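Local coordinates for protein Alpha/beta hydrolase (Enterobacter asburiae, PDB 6KMO) that probably hydrolyses carboxylic ester bonds, acting as an esterase or lipase of the alpha/beta hydrolase fold, at residues 232-237 and 277-282; 155-160 and 199-204; 307-312 and 322-327; 45-50 and 56-61. The protein carries 2 engineered substitutions. One frame throughout, in Å; residues are numbered along the deposited sequence. Where two conformers were deposited one is given.

Contact 1 (232-237 and 277-282); sequences NMMKWF and DVLRDE
Met-234 on helix 231-241 meets Val-278 and Leu-279, which lie in the turn leading into helix 280-292. Asp-277 opens that turn. Its OD1 accepts the N-H of Leu-279 at 2.9 Å, a nearly straight capping bond (165°) that arrives from above the carboxylate plane. The backbone bond from Arg-280 N to Asp-277 O closes the type I turn. OD2 of Asp-277 is hydrogen-bonded to ND1 of His-307. With Ser-180 at the probable nucleophile elbow, these two residues are arranged like the catalytic triad of an alpha/beta hydrolase, and the turn would carry its acid.

Val-278 comes next, with CB directed at the helix. Its CG2 lies 4.1 Å from Met-234 CG. The two side chains pass side by side, pointing opposite ways.

The CB of Leu-279 leaves to the side of helix 231-241, but the end of the side chain comes nearer. CD2 rests 4.1 Å from Met-234 SD and 4.2 Å from Met-234 CE. The methionine is bent twice (chi2 -53°, chi3 -46°), which brings both sulfur and methyl to this one branch. Tyr-220 of helix 218-222 touches both Met-234 and Leu-279.

Arg-280 grips Asp-281 side-on, with NE 2.9 Å and NH2 3.0 Å from the same OD1. That oxygen lies in the guanidinium plane and also bonds to Asn-24 ND2 of the second subunit.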
loop_
_atom_site.group_PDB
_atom_site.type_symbol
_atom_site.label_atom_id
_atom_site.label_comp_id
_atom_site.label_asym_id
_atom_site.label_seq_id
_atom_site.Cartn_x
_atom_site.Cartn_y
_atom_site.Cartn_z
ATOM N N ASN A 232 -12.693 3.196 24.342
ATOM C CA ASN A 232 -12.391 3.554 25.727
ATOM C C ASN A 232 -10.890 3.589 25.986
ATOM O O ASN A 232 -10.428 4.403 26.792
ATOM C CB ASN A 232 -13.081 2.588 26.686
ATOM C CG ASN A 232 -14.541 2.896 26.855
ATOM O OD1 ASN A 232 -15.006 3.955 26.495
ATOM N ND2 ASN A 232 -15.274 1.948 27.415
ATOM N N MET A 233 -10.117 2.718 25.341
ATOM C CA MET A 233 -8.663 2.804 25.456
ATOM C C MET A 233 -8.166 4.143 24.921
ATOM O O MET A 233 -7.328 4.803 25.543
ATOM C CB MET A 233 -7.997 1.646 24.712
ATOM C CG MET A 233 -8.044 0.305 25.462
ATOM S SD MET A 233 -7.739 -1.210 24.408
ATOM C CE MET A 233 -6.022 -0.971 23.985
ATOM N N MET A 234 -8.657 4.557 23.755
ATOM C CA MET A 234 -8.217 5.820 23.175
ATOM C C MET A 234 -8.551 6.996 24.085
ATOM O O MET A 234 -7.742 7.922 24.241
ATOM C CB MET A 234 -8.820 6.022 21.788
ATOM C CG MET A 234 -8.084 5.279 20.660
ATOM S SD MET A 234 -6.237 5.569 20.521
ATOM C CE MET A 234 -6.201 7.413 20.680
ATOM N N LYS A 235 -9.741 6.987 24.695
ATOM C CA LYS A 235 -10.098 8.066 25.611
ATOM C C LYS A 235 -9.171 8.085 26.820
ATOM O O LYS A 235 -8.754 9.161 27.278
ATOM C CB LYS A 235 -11.553 7.923 26.053
ATOM C CG LYS A 235 -12.559 8.245 24.967
ATOM C CD LYS A 235 -13.994 8.024 25.449
ATOM C CE LYS A 235 -14.983 8.422 24.386
ATOM N NZ LYS A 235 -16.403 8.210 24.834
ATOM N N TRP A 236 -8.821 6.901 27.331
ATOM C CA TRP A 236 -7.913 6.786 28.469
ATOM C C TRP A 236 -6.516 7.277 28.105
ATOM O O TRP A 236 -5.855 7.972 28.888
ATOM C CB TRP A 236 -7.878 5.330 28.936
ATOM C CG TRP A 236 -7.114 5.058 30.180
ATOM C CD1 TRP A 236 -7.395 5.508 31.437
ATOM C CD2 TRP A 236 -5.957 4.227 30.308
ATOM N NE1 TRP A 236 -6.479 5.027 32.328
ATOM C CE2 TRP A 236 -5.582 4.233 31.662
ATOM C CE3 TRP A 236 -5.195 3.477 29.402
ATOM C CZ2 TRP A 236 -4.496 3.521 32.137
ATOM C CZ3 TRP A 236 -4.109 2.782 29.884
ATOM C CH2 TRP A 236 -3.774 2.805 31.234
ATOM N N PHE A 237 -6.024 6.884 26.938
ATOM C CA PHE A 237 -4.713 7.344 26.499
ATOM C C PHE A 237 -4.677 8.864 26.412
ATOM O O PHE A 237 -3.779 9.511 26.966
ATOM C CB PHE A 237 -4.381 6.725 25.141
ATOM C CG PHE A 237 -4.145 5.222 25.145
ATOM C CD1 PHE A 237 -3.543 4.562 26.209
ATOM C CD2 PHE A 237 -4.492 4.478 24.027
ATOM C CE1 PHE A 237 -3.318 3.198 26.168
ATOM C CE2 PHE A 237 -4.254 3.110 23.969
ATOM C CZ PHE A 237 -3.668 2.471 25.041
ATOM N N ASP A 277 -9.881 -0.256 12.243
ATOM C CA ASP A 277 -9.194 0.526 13.273
ATOM C C ASP A 277 -10.042 1.759 13.545
ATOM O O ASP A 277 -10.439 2.461 12.614
ATOM C CB ASP A 277 -7.804 0.911 12.737
ATOM C CG ASP A 277 -6.930 1.690 13.722
ATOM O OD1 ASP A 277 -7.392 2.121 14.795
ATOM O OD2 ASP A 277 -5.717 1.856 13.400
ATOM N N VAL A 278 -10.320 2.030 14.824
ATOM C CA VAL A 278 -11.029 3.253 15.185
ATOM C C VAL A 278 -10.361 4.490 14.584
ATOM O O VAL A 278 -11.047 5.448 14.231
ATOM C CB VAL A 278 -11.195 3.409 16.711
ATOM C CG1 VAL A 278 -12.112 2.323 17.271
ATOM C CG2 VAL A 278 -9.856 3.420 17.433
ATOM N N LEU A 279 -9.033 4.491 14.468
ATOM C CA LEU A 279 -8.261 5.625 13.978
ATOM C C LEU A 279 -8.227 5.722 12.459
ATOM O O LEU A 279 -7.666 6.676 11.922
ATOM C CB LEU A 279 -6.823 5.525 14.489
ATOM C CG LEU A 279 -6.644 5.435 16.002
ATOM C CD1 LEU A 279 -5.169 5.263 16.292
ATOM C CD2 LEU A 279 -7.242 6.626 16.712
ATOM N N ARG A 280 -8.805 4.764 11.738
ATOM C CA ARG A 280 -8.666 4.750 10.286
ATOM C C ARG A 280 -9.113 6.065 9.660
ATOM O O ARG A 280 -8.390 6.669 8.862
ATOM C CB ARG A 280 -9.508 3.612 9.721
ATOM C CG ARG A 280 -9.439 3.470 8.227
ATOM C CD ARG A 280 -10.566 2.577 7.757
ATOM N NE ARG A 280 -11.852 3.240 7.859
ATOM C CZ ARG A 280 -13.027 2.616 7.788
ATOM N NH1 ARG A 280 -13.097 1.304 7.680
ATOM N NH2 ARG A 280 -14.140 3.331 7.820
ATOM N N ASP A 281 -10.309 6.521 10.007
ATOM C CA ASP A 281 -10.883 7.652 9.291
ATOM C C ASP A 281 -10.094 8.934 9.535
ATOM O O ASP A 281 -9.873 9.712 8.597
ATOM C CB ASP A 281 -12.347 7.825 9.663
ATOM C CG ASP A 281 -13.248 6.806 9.008
ATOM O OD1 ASP A 281 -12.793 6.014 8.147
ATOM O OD2 ASP A 281 -14.449 6.843 9.354
ATOM N N GLU A 282 -9.627 9.165 10.771
ATOM C CA GLU A 282 -8.867 10.385 11.032
ATOM C C GLU A 282 -7.511 10.353 10.339
ATOM O O GLU A 282 -6.968 11.408 9.982
ATOM C CB GLU A 282 -8.726 10.622 12.534
ATOM C CG GLU A 282 -7.746 9.719 13.270
ATOM C CD GLU A 282 -7.988 9.734 14.753
ATOM O OE1 GLU A 282 -9.124 9.396 15.147
ATOM O OE2 GLU A 282 -7.052 10.075 15.523
#

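Contact 2 (155-160 and 199-204); sequences EATKWV and PKIRYN
Thr-157 on helix 148-163 faces Pro-199 and Ile-201, in the run of chain that leads into strand 203-207. Its CA-CB bond points at that run. At CB the side chain forks. One branch, OG1, turns back along its own helix and is hydrogen-bonded to Ala-153 O, which satisfies the hydroxyl without help from the loop. The other branch, CG2, stands anti to the backbone N (OG1 chi1 -62°) and carries the contact. This methyl lies 4.0 Å from Pro-199 CG and 4.1 Å from Ile-201 CD1. It rests over the notch between the corner of the proline ring and the end of the isoleucine. The threonine stands roughly perpendicular to both partners.

Pro-199 follows a cis peptide bond. Its CG also approaches the helix backbone, 4.1 Å from Lys-158 CA. Lys-158 adds a looser touch, with its CB 4.5 Å from Pro-199 CD. The rest of that lysine leads away. Its NZ reaches Glu-162 in a salt bridge, but the lysine has two conformers, so this bridge is not certain.

Ile-201 sets off alongside the helix. CG1 stands anti to the carbonyl carbon, and a turn at chi2 (-59°) brings CD1 to the threonine methyl. Both residues also touch the central sheet: Thr-157 meets Leu-174, and Ile-201 meets Leu-176, both on strand 174-179.

The contact is plain apolar packing of the alpha/beta hydrolase fold. It sets a flanking helix against the end of the beta-alpha-beta crossover from strand 174-179, through helix 181-195, to strand 203-207.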
loop_
_atom_site.group_PDB
_atom_site.type_symbol
_atom_site.label_atom_id
_atom_site.label_comp_id
_atom_site.label_asym_id
_atom_site.label_seq_id
_atom_site.Cartn_x
_atom_site.Cartn_y
_atom_site.Cartn_z
ATOM N N GLU A 155 13.776 17.807 19.799
ATOM C CA GLU A 155 15.168 18.055 20.152
ATOM C C GLU A 155 16.070 16.926 19.671
ATOM O O GLU A 155 17.182 17.171 19.186
ATOM C CB GLU A 155 15.292 18.265 21.662
ATOM C CG GLU A 155 14.694 19.579 22.174
ATOM C CD GLU A 155 15.480 20.810 21.765
ATOM O OE1 GLU A 155 16.653 20.689 21.368
ATOM O OE2 GLU A 155 14.917 21.923 21.857
ATOM N N ALA A 156 15.619 15.683 19.786
ATOM C CA ALA A 156 16.427 14.559 19.298
ATOM C C ALA A 156 16.574 14.592 17.776
ATOM O O ALA A 156 17.636 14.259 17.235
ATOM C CB ALA A 156 15.805 13.239 19.748
ATOM N N THR A 157 15.513 14.995 17.067
ATOM C CA THR A 157 15.558 15.129 15.617
ATOM C C THR A 157 16.566 16.190 15.208
ATOM O O THR A 157 17.394 15.976 14.305
ATOM C CB THR A 157 14.152 15.481 15.110
ATOM O OG1 THR A 157 13.228 14.417 15.438
ATOM C CG2 THR A 157 14.134 15.684 13.613
ATOM N N LYS A 158 16.500 17.349 15.864
ATOM C CA LYS A 158 17.471 18.410 15.620
ATOM C C LYS A 158 18.888 17.925 15.893
ATOM O O LYS A 158 19.815 18.237 15.135
ATOM C CB LYS A 158 17.129 19.621 16.487
ATOM C CG LYS A 158 17.982 20.840 16.224
ATOM C CD LYS A 158 17.418 22.060 16.948
ATOM C CE LYS A 158 18.469 23.158 17.091
ATOM N NZ LYS A 158 19.731 22.656 17.710
ATOM N N TRP A 159 19.076 17.149 16.958
ATOM C CA TRP A 159 20.405 16.647 17.292
ATOM C C TRP A 159 20.943 15.738 16.192
ATOM O O TRP A 159 22.101 15.861 15.767
ATOM C CB TRP A 159 20.407 15.933 18.646
ATOM C CG TRP A 159 21.793 15.491 19.036
ATOM C CD1 TRP A 159 22.697 16.208 19.769
ATOM C CD2 TRP A 159 22.430 14.264 18.690
ATOM N NE1 TRP A 159 23.858 15.488 19.910
ATOM C CE2 TRP A 159 23.729 14.296 19.253
ATOM C CE3 TRP A 159 22.035 13.137 17.966
ATOM C CZ2 TRP A 159 24.630 13.245 19.106
ATOM C CZ3 TRP A 159 22.941 12.086 17.828
ATOM C CH2 TRP A 159 24.223 12.157 18.394
ATOM N N VAL A 160 20.126 14.810 15.709
ATOM C CA VAL A 160 20.583 13.933 14.635
ATOM C C VAL A 160 20.913 14.735 13.382
ATOM O O VAL A 160 21.900 14.457 12.692
ATOM C CB VAL A 160 19.542 12.829 14.356
ATOM C CG1 VAL A 160 19.905 12.059 13.113
ATOM C CG2 VAL A 160 19.412 11.895 15.543
ATOM N N PRO A 199 14.983 21.143 11.513
ATOM C CA PRO A 199 15.767 20.681 10.369
ATOM C C PRO A 199 14.941 20.194 9.179
ATOM O O PRO A 199 13.735 19.946 9.338
ATOM C CB PRO A 199 16.551 19.504 10.958
ATOM C CG PRO A 199 15.650 18.954 11.958
ATOM C CD PRO A 199 14.954 20.139 12.587
ATOM N N LYS A 200 15.586 20.090 8.017
ATOM C CA LYS A 200 14.954 19.562 6.818
ATOM C C LYS A 200 14.610 18.090 6.999
ATOM O O LYS A 200 15.411 17.315 7.522
ATOM C CB LYS A 200 15.902 19.695 5.624
ATOM C CG LYS A 200 16.068 21.091 5.046
ATOM C CD LYS A 200 14.830 21.949 5.260
ATOM C CE LYS A 200 15.105 23.068 6.258
ATOM N NZ LYS A 200 13.963 24.021 6.365
ATOM N N ILE A 201 13.417 17.711 6.535
ATOM C CA ILE A 201 12.918 16.342 6.642
ATOM C C ILE A 201 12.613 15.839 5.239
ATOM O O ILE A 201 11.824 16.459 4.513
ATOM C CB ILE A 201 11.651 16.287 7.521
ATOM C CG1 ILE A 201 11.929 16.769 8.948
ATOM C CG2 ILE A 201 11.027 14.888 7.524
ATOM C CD1 ILE A 201 12.966 16.010 9.695
ATOM N N ARG A 202 13.190 14.696 4.880
ATOM C CA ARG A 202 12.979 14.110 3.564
ATOM C C ARG A 202 11.608 13.468 3.424
ATOM O O ARG A 202 10.993 13.528 2.349
ATOM C CB ARG A 202 14.017 13.016 3.299
ATOM C CG ARG A 202 15.385 13.540 2.865
ATOM C CD ARG A 202 15.318 14.156 1.470
ATOM N NE ARG A 202 16.655 14.457 0.949
ATOM C CZ ARG A 202 17.409 13.585 0.292
ATOM N NH1 ARG A 202 16.985 12.355 0.063
ATOM N NH2 ARG A 202 18.611 13.948 -0.148
ATOM N N TYR A 203 11.126 12.798 4.471
ATOM C CA TYR A 203 9.941 11.965 4.310
ATOM C C TYR A 203 9.380 11.627 5.675
ATOM O O TYR A 203 10.138 11.383 6.617
ATOM C CB TYR A 203 10.287 10.660 3.588
ATOM C CG TYR A 203 9.151 9.987 2.852
ATOM C CD1 TYR A 203 8.495 10.647 1.837
ATOM C CD2 TYR A 203 8.784 8.672 3.131
ATOM C CE1 TYR A 203 7.465 10.031 1.132
ATOM C CE2 TYR A 203 7.764 8.051 2.437
ATOM C CZ TYR A 203 7.103 8.734 1.443
ATOM O OH TYR A 203 6.109 8.095 0.723
ATOM N N ASN A 204 8.059 11.589 5.766
ATOM C CA ASN A 204 7.337 11.126 6.941
ATOM C C ASN A 204 6.624 9.823 6.602
ATOM O O ASN A 204 6.000 9.711 5.542
ATOM C CB ASN A 204 6.234 12.109 7.316
ATOM C CG ASN A 204 6.740 13.421 7.807
ATOM O OD1 ASN A 204 7.830 13.520 8.369
ATOM N ND2 ASN A 204 5.929 14.450 7.641
#

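Contact 3 (307-312 and 322-327); sequences HDYGLL and KVALEQ
Tyr-309 and Gly-310 pack on Ala-324 and Leu-325 of helix 319-335. The methyl of Ala-324 sits at the edge of the tyrosine ring, near its plane, with CB 3.8 Å from Tyr-309 CE2. The ring is brought there by a chi1 of 58°, which places CG between the backbone N and the carbonyl carbon. Leu-325 CD1 comes up beside the carbonyl oxygen of Gly-310, 3.7 Å from that O. Any CB on Gly-310 would point at Leu-325 and sit tight against its CD2. The bare CA lets the backbones approach, with Gly-310 CA 6.9 Å from Leu-325 CA.

This loop begins at His-307, probably the histidine of the alpha/beta hydrolase triad. The contact thus joins the segment following that residue to the long C-terminal helix.

The next shell fixes the polar atoms. Gln-272 bonds to Tyr-309 OH through OE1 and to Ala-324 O through NE2, so one amide holds both sides, while Arg-120 NH2 bonds to Gly-310 O. Within the loop, Asp-308 O accepts from Leu-311 N at 2.9 Å and from Leu-312 N at 3.1 Å. Further out, Gln-327 O bonds to Gln-327 NE2 of the second subunit, which puts this helix at the dimer interface.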
loop_
_atom_site.group_PDB
_atom_site.type_symbol
_atom_site.label_atom_id
_atom_site.label_comp_id
_atom_site.label_asym_id
_atom_site.label_seq_id
_atom_site.Cartn_x
_atom_site.Cartn_y
_atom_site.Cartn_z
ATOM N N HIS A 307 -5.727 -2.120 14.074
ATOM C CA HIS A 307 -4.729 -1.202 14.595
ATOM C C HIS A 307 -3.465 -1.950 15.011
ATOM O O HIS A 307 -3.519 -3.017 15.618
ATOM C CB HIS A 307 -5.313 -0.467 15.807
ATOM C CG HIS A 307 -4.410 0.590 16.339
ATOM N ND1 HIS A 307 -4.180 1.767 15.673
ATOM C CD2 HIS A 307 -3.613 0.606 17.437
ATOM C CE1 HIS A 307 -3.299 2.486 16.361
ATOM N NE2 HIS A 307 -2.949 1.803 17.435
ATOM N N ASP A 308 -2.304 -1.362 14.712
ATOM C CA ASP A 308 -1.017 -1.912 15.144
ATOM C C ASP A 308 -0.718 -3.262 14.493
ATOM O O ASP A 308 0.093 -4.040 15.001
ATOM C CB ASP A 308 -0.897 -1.997 16.673
ATOM C CG ASP A 308 -0.200 -0.798 17.281
ATOM O OD1 ASP A 308 0.626 -0.116 16.616
ATOM O OD2 ASP A 308 -0.448 -0.564 18.491
ATOM N N TYR A 309 -1.272 -3.507 13.304
ATOM C CA TYR A 309 -0.987 -4.753 12.602
ATOM C C TYR A 309 0.510 -4.949 12.433
ATOM O O TYR A 309 1.023 -6.059 12.610
ATOM C CB TYR A 309 -1.712 -4.827 11.251
ATOM C CG TYR A 309 -1.432 -3.714 10.249
ATOM C CD1 TYR A 309 -2.223 -2.586 10.225
ATOM C CD2 TYR A 309 -0.416 -3.816 9.317
ATOM C CE1 TYR A 309 -1.995 -1.562 9.313
ATOM C CE2 TYR A 309 -0.167 -2.787 8.391
ATOM C CZ TYR A 309 -0.979 -1.667 8.400
ATOM O OH TYR A 309 -0.777 -0.604 7.536
ATOM N N GLY A 310 1.245 -3.878 12.118
ATOM C CA GLY A 310 2.677 -4.014 11.904
ATOM C C GLY A 310 3.518 -4.021 13.161
ATOM O O GLY A 310 4.722 -4.284 13.082
ATOM N N LEU A 311 2.931 -3.692 14.308
ATOM C CA LEU A 311 3.643 -3.749 15.577
ATOM C C LEU A 311 3.537 -5.115 16.238
ATOM O O LEU A 311 4.542 -5.662 16.687
ATOM C CB LEU A 311 3.069 -2.707 16.552
ATOM C CG LEU A 311 3.564 -2.806 17.997
ATOM C CD1 LEU A 311 5.046 -2.474 18.058
ATOM C CD2 LEU A 311 2.776 -1.902 18.929
ATOM N N LEU A 312 2.327 -5.648 16.336
ATOM C CA LEU A 312 2.067 -6.787 17.214
ATOM C C LEU A 312 2.835 -8.010 16.748
ATOM O O LEU A 312 2.626 -8.519 15.644
ATOM C CB LEU A 312 0.562 -7.064 17.259
ATOM C CG LEU A 312 -0.248 -5.946 17.912
ATOM C CD1 LEU A 312 -1.753 -6.084 17.650
ATOM C CD2 LEU A 312 0.020 -5.835 19.416
ATOM N N LYS A 322 3.921 -8.351 6.443
ATOM C CA LYS A 322 5.224 -8.422 5.807
ATOM C C LYS A 322 5.282 -7.531 4.582
ATOM O O LYS A 322 6.267 -6.810 4.372
ATOM C CB LYS A 322 5.536 -9.865 5.437
ATOM C CG LYS A 322 5.696 -10.751 6.679
ATOM C CD LYS A 322 6.322 -12.112 6.362
ATOM C CE LYS A 322 5.315 -13.096 5.848
ATOM N NZ LYS A 322 5.955 -14.445 5.686
ATOM N N VAL A 323 4.218 -7.528 3.781
ATOM C CA VAL A 323 4.201 -6.691 2.590
ATOM C C VAL A 323 4.102 -5.219 2.970
ATOM O O VAL A 323 4.838 -4.390 2.433
ATOM C CB VAL A 323 3.078 -7.141 1.638
ATOM C CG1 VAL A 323 2.849 -6.113 0.520
ATOM C CG2 VAL A 323 3.423 -8.510 1.069
ATOM N N ALA A 324 3.216 -4.873 3.907
ATOM C CA ALA A 324 3.055 -3.471 4.278
ATOM C C ALA A 324 4.368 -2.863 4.761
ATOM O O ALA A 324 4.686 -1.705 4.440
ATOM C CB ALA A 324 1.993 -3.325 5.366
ATOM N N LEU A 325 5.129 -3.598 5.565
ATOM C CA LEU A 325 6.359 -3.039 6.110
ATOM C C LEU A 325 7.448 -2.974 5.047
ATOM O O LEU A 325 8.217 -2.008 5.003
ATOM C CB LEU A 325 6.798 -3.818 7.348
ATOM C CG LEU A 325 5.789 -3.721 8.501
ATOM C CD1 LEU A 325 6.264 -4.561 9.689
ATOM C CD2 LEU A 325 5.543 -2.281 8.947
ATOM N N GLU A 326 7.516 -3.975 4.166
ATOM C CA GLU A 326 8.413 -3.880 3.013
ATOM C C GLU A 326 8.092 -2.644 2.178
ATOM O O GLU A 326 8.996 -1.931 1.735
ATOM C CB GLU A 326 8.334 -5.147 2.148
ATOM C CG GLU A 326 9.297 -5.148 0.968
ATOM C CD GLU A 326 10.754 -5.260 1.390
ATOM O OE1 GLU A 326 11.033 -5.807 2.475
ATOM O OE2 GLU A 326 11.633 -4.823 0.614
ATOM N N GLN A 327 6.804 -2.373 1.972
ATOM C CA GLN A 327 6.374 -1.259 1.136
ATOM C C GLN A 327 6.642 0.084 1.800
ATOM O O GLN A 327 7.000 1.059 1.118
ATOM C CB GLN A 327 4.890 -1.446 0.799
ATOM C CG GLN A 327 4.629 -2.615 -0.141
ATOM C CD GLN A 327 3.183 -2.768 -0.532
ATOM O OE1 GLN A 327 2.276 -2.483 0.246
ATOM N NE2 GLN A 327 2.953 -3.245 -1.748
#

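Contact 4 (45-50 and 56-61); sequences KPMEQM and RQVLIG
Apolar contact joins the segments: Met-47 and Met-50 both close on Val-58. Met-47 leaves a short 3-10 turn with CG anti to the backbone N (chi1 178°) and stays extended as far as SD. A bend there (chi3 -76°) turns the methyl to the valine. CE lies 4.1 Å from Val-58 CB and equally far from Val-58 CG1. Met-50 is extended beyond CG and lies roughly perpendicular to the valine. Its SD is 3.9 Å from Val-58 CG2, and its CE is 4.0 Å from the same methyl. Each methionine therefore has its own branch of the valine.

Backbone bonds shape the two sides. Gln-49 N bonds to Pro-46 O and Met-50 N to Met-47 O, each at 2.9 Å. These bonds turn the chain so that both methionines point at the helix. On the helix, Ile-60 N bonds to Arg-56 O.

Charge plays its part away from the methionines. Arg-56 points its CB away from residues 45-50. It forms a salt bridge with Glu-143, and its NE bonds to Val-111 O.

Beyond the valine, Met-47 also touches Met-233 and Trp-236 of helix 231-241. The loop joining helices 30-41 and 52-63, with its short 3-10 turn, folds back on the second helix. The HGGG motif in the sequence is consistent with the hormone-sensitive lipase family, whose N-terminal helices contribute to the cap.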
loop_
_atom_site.group_PDB
_atom_site.type_symbol
_atom_site.label_atom_id
_atom_site.label_comp_id
_atom_site.label_asym_id
_atom_site.label_seq_id
_atom_site.Cartn_x
_atom_site.Cartn_y
_atom_site.Cartn_z
ATOM N N LYS A 45 -9.660 -7.563 32.996
ATOM C CA LYS A 45 -10.478 -6.377 32.919
ATOM C C LYS A 45 -10.011 -5.482 31.777
ATOM O O LYS A 45 -8.924 -5.667 31.217
ATOM C CB LYS A 45 -10.453 -5.630 34.240
ATOM C CG LYS A 45 -9.108 -5.081 34.629
ATOM C CD LYS A 45 -9.203 -4.505 36.030
ATOM C CE LYS A 45 -7.876 -4.064 36.552
ATOM N NZ LYS A 45 -7.995 -3.658 37.985
ATOM N N PRO A 46 -10.848 -4.528 31.389
ATOM C CA PRO A 46 -10.464 -3.600 30.322
ATOM C C PRO A 46 -9.224 -2.810 30.703
ATOM O O PRO A 46 -9.022 -2.444 31.863
ATOM C CB PRO A 46 -11.689 -2.692 30.184
ATOM C CG PRO A 46 -12.834 -3.479 30.773
ATOM C CD PRO A 46 -12.219 -4.277 31.875
ATOM N N MET A 47 -8.393 -2.525 29.691
ATOM C CA MET A 47 -7.122 -1.855 29.944
ATOM C C MET A 47 -7.320 -0.527 30.667
ATOM O O MET A 47 -6.516 -0.166 31.529
ATOM C CB MET A 47 -6.351 -1.633 28.641
ATOM C CG MET A 47 -5.014 -0.887 28.864
ATOM S SD MET A 47 -3.940 -0.719 27.368
ATOM C CE MET A 47 -3.305 -2.395 27.306
ATOM N N GLU A 48 -8.375 0.221 30.319
ATOM C CA GLU A 48 -8.580 1.529 30.929
ATOM C C GLU A 48 -8.880 1.450 32.418
ATOM O O GLU A 48 -8.896 2.499 33.080
ATOM C CB GLU A 48 -9.651 2.323 30.181
ATOM C CG GLU A 48 -11.086 1.813 30.312
ATOM C CD GLU A 48 -11.487 0.712 29.337
ATOM O OE1 GLU A 48 -10.623 0.222 28.571
ATOM O OE2 GLU A 48 -12.679 0.343 29.325
ATOM N N GLN A 49 -9.112 0.259 32.961
ATOM C CA GLN A 49 -9.282 0.065 34.400
ATOM C C GLN A 49 -7.995 -0.365 35.088
ATOM O O GLN A 49 -7.993 -0.582 36.310
ATOM C CB GLN A 49 -10.383 -0.966 34.659
ATOM C CG GLN A 49 -11.757 -0.496 34.223
ATOM C CD GLN A 49 -12.821 -1.556 34.400
ATOM O OE1 GLN A 49 -12.656 -2.503 35.175
ATOM N NE2 GLN A 49 -13.904 -1.418 33.662
ATOM N N MET A 50 -6.897 -0.489 34.344
ATOM C CA MET A 50 -5.622 -0.916 34.901
ATOM C C MET A 50 -4.796 0.287 35.342
ATOM O O MET A 50 -5.017 1.423 34.915
ATOM C CB MET A 50 -4.822 -1.685 33.841
ATOM C CG MET A 50 -5.412 -3.012 33.417
ATOM S SD MET A 50 -4.417 -3.858 32.114
ATOM C CE MET A 50 -5.503 -5.242 31.788
ATOM N N ARG A 56 1.112 -1.405 30.878
ATOM C CA ARG A 56 2.391 -1.541 30.193
ATOM C C ARG A 56 2.795 -3.003 30.078
ATOM O O ARG A 56 3.314 -3.430 29.040
ATOM C CB ARG A 56 3.461 -0.749 30.925
ATOM C CG ARG A 56 3.303 0.749 30.751
ATOM C CD ARG A 56 4.087 1.568 31.764
ATOM N NE ARG A 56 3.733 2.972 31.577
ATOM C CZ ARG A 56 3.897 3.952 32.458
ATOM N NH1 ARG A 56 4.456 3.734 33.638
ATOM N NH2 ARG A 56 3.503 5.172 32.130
ATOM N N GLN A 57 2.556 -3.783 31.128
ATOM C CA GLN A 57 2.942 -5.193 31.130
ATOM C C GLN A 57 2.167 -6.000 30.104
ATOM O O GLN A 57 2.693 -6.999 29.584
ATOM C CB GLN A 57 2.772 -5.771 32.536
ATOM C CG GLN A 57 3.775 -5.188 33.523
ATOM C CD GLN A 57 3.500 -5.575 34.959
ATOM O OE1 GLN A 57 2.358 -5.525 35.421
ATOM N NE2 GLN A 57 4.553 -5.953 35.674
ATOM N N VAL A 58 0.938 -5.586 29.769
ATOM C CA VAL A 58 0.176 -6.270 28.727
ATOM C C VAL A 58 0.920 -6.205 27.401
ATOM O O VAL A 58 1.105 -7.214 26.718
ATOM C CB VAL A 58 -1.241 -5.682 28.607
ATOM C CG1 VAL A 58 -1.977 -6.301 27.429
ATOM C CG2 VAL A 58 -2.017 -5.903 29.900
ATOM N N LEU A 59 1.355 -5.009 27.008
ATOM C CA LEU A 59 2.056 -4.892 25.732
ATOM C C LEU A 59 3.432 -5.537 25.808
ATOM O O LEU A 59 3.862 -6.198 24.855
ATOM C CB LEU A 59 2.148 -3.426 25.306
ATOM C CG LEU A 59 2.819 -3.196 23.964
ATOM C CD1 LEU A 59 2.055 -3.838 22.817
ATOM C CD2 LEU A 59 3.004 -1.698 23.728
ATOM N N ILE A 60 4.128 -5.373 26.930
ATOM C CA ILE A 60 5.426 -6.023 27.084
ATOM C C ILE A 60 5.298 -7.524 26.845
ATOM O O ILE A 60 6.065 -8.115 26.080
ATOM C CB ILE A 60 6.033 -5.697 28.455
ATOM C CG1 ILE A 60 6.393 -4.203 28.533
ATOM C CG2 ILE A 60 7.251 -6.590 28.733
ATOM C CD1 ILE A 60 6.734 -3.714 29.939
ATOM N N GLY A 61 4.320 -8.161 27.484
ATOM C CA GLY A 61 4.173 -9.607 27.345
ATOM C C GLY A 61 3.718 -10.046 25.965
ATOM O O GLY A 61 4.141 -11.089 25.466
#

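In the fold
Contacts 1 and 3 are buried; contacts 2 and 4 are partly buried and lie nearer the surface. Contacts 1, 2 and 4 are apolar side-chain packing, whereas contact 3 adds a backbone carbonyl. Contacts 1 and 3 come together at the probable active site, through the hydrogen bond of Asp-277 to His-307 and with Leu-279 CD1 3.3 Å from His-307 CE1. Residues 45-50 of contact 4 pack on helix 231-241 of contact 1, from the probable cap side. Contact 2 is plain packing beside the sheet, its centre about 27 Å from that of contact 1 and on the opposite side of the chain's centre. Contacts 1, 2 and 3 reach the second subunit; contact 4 does not.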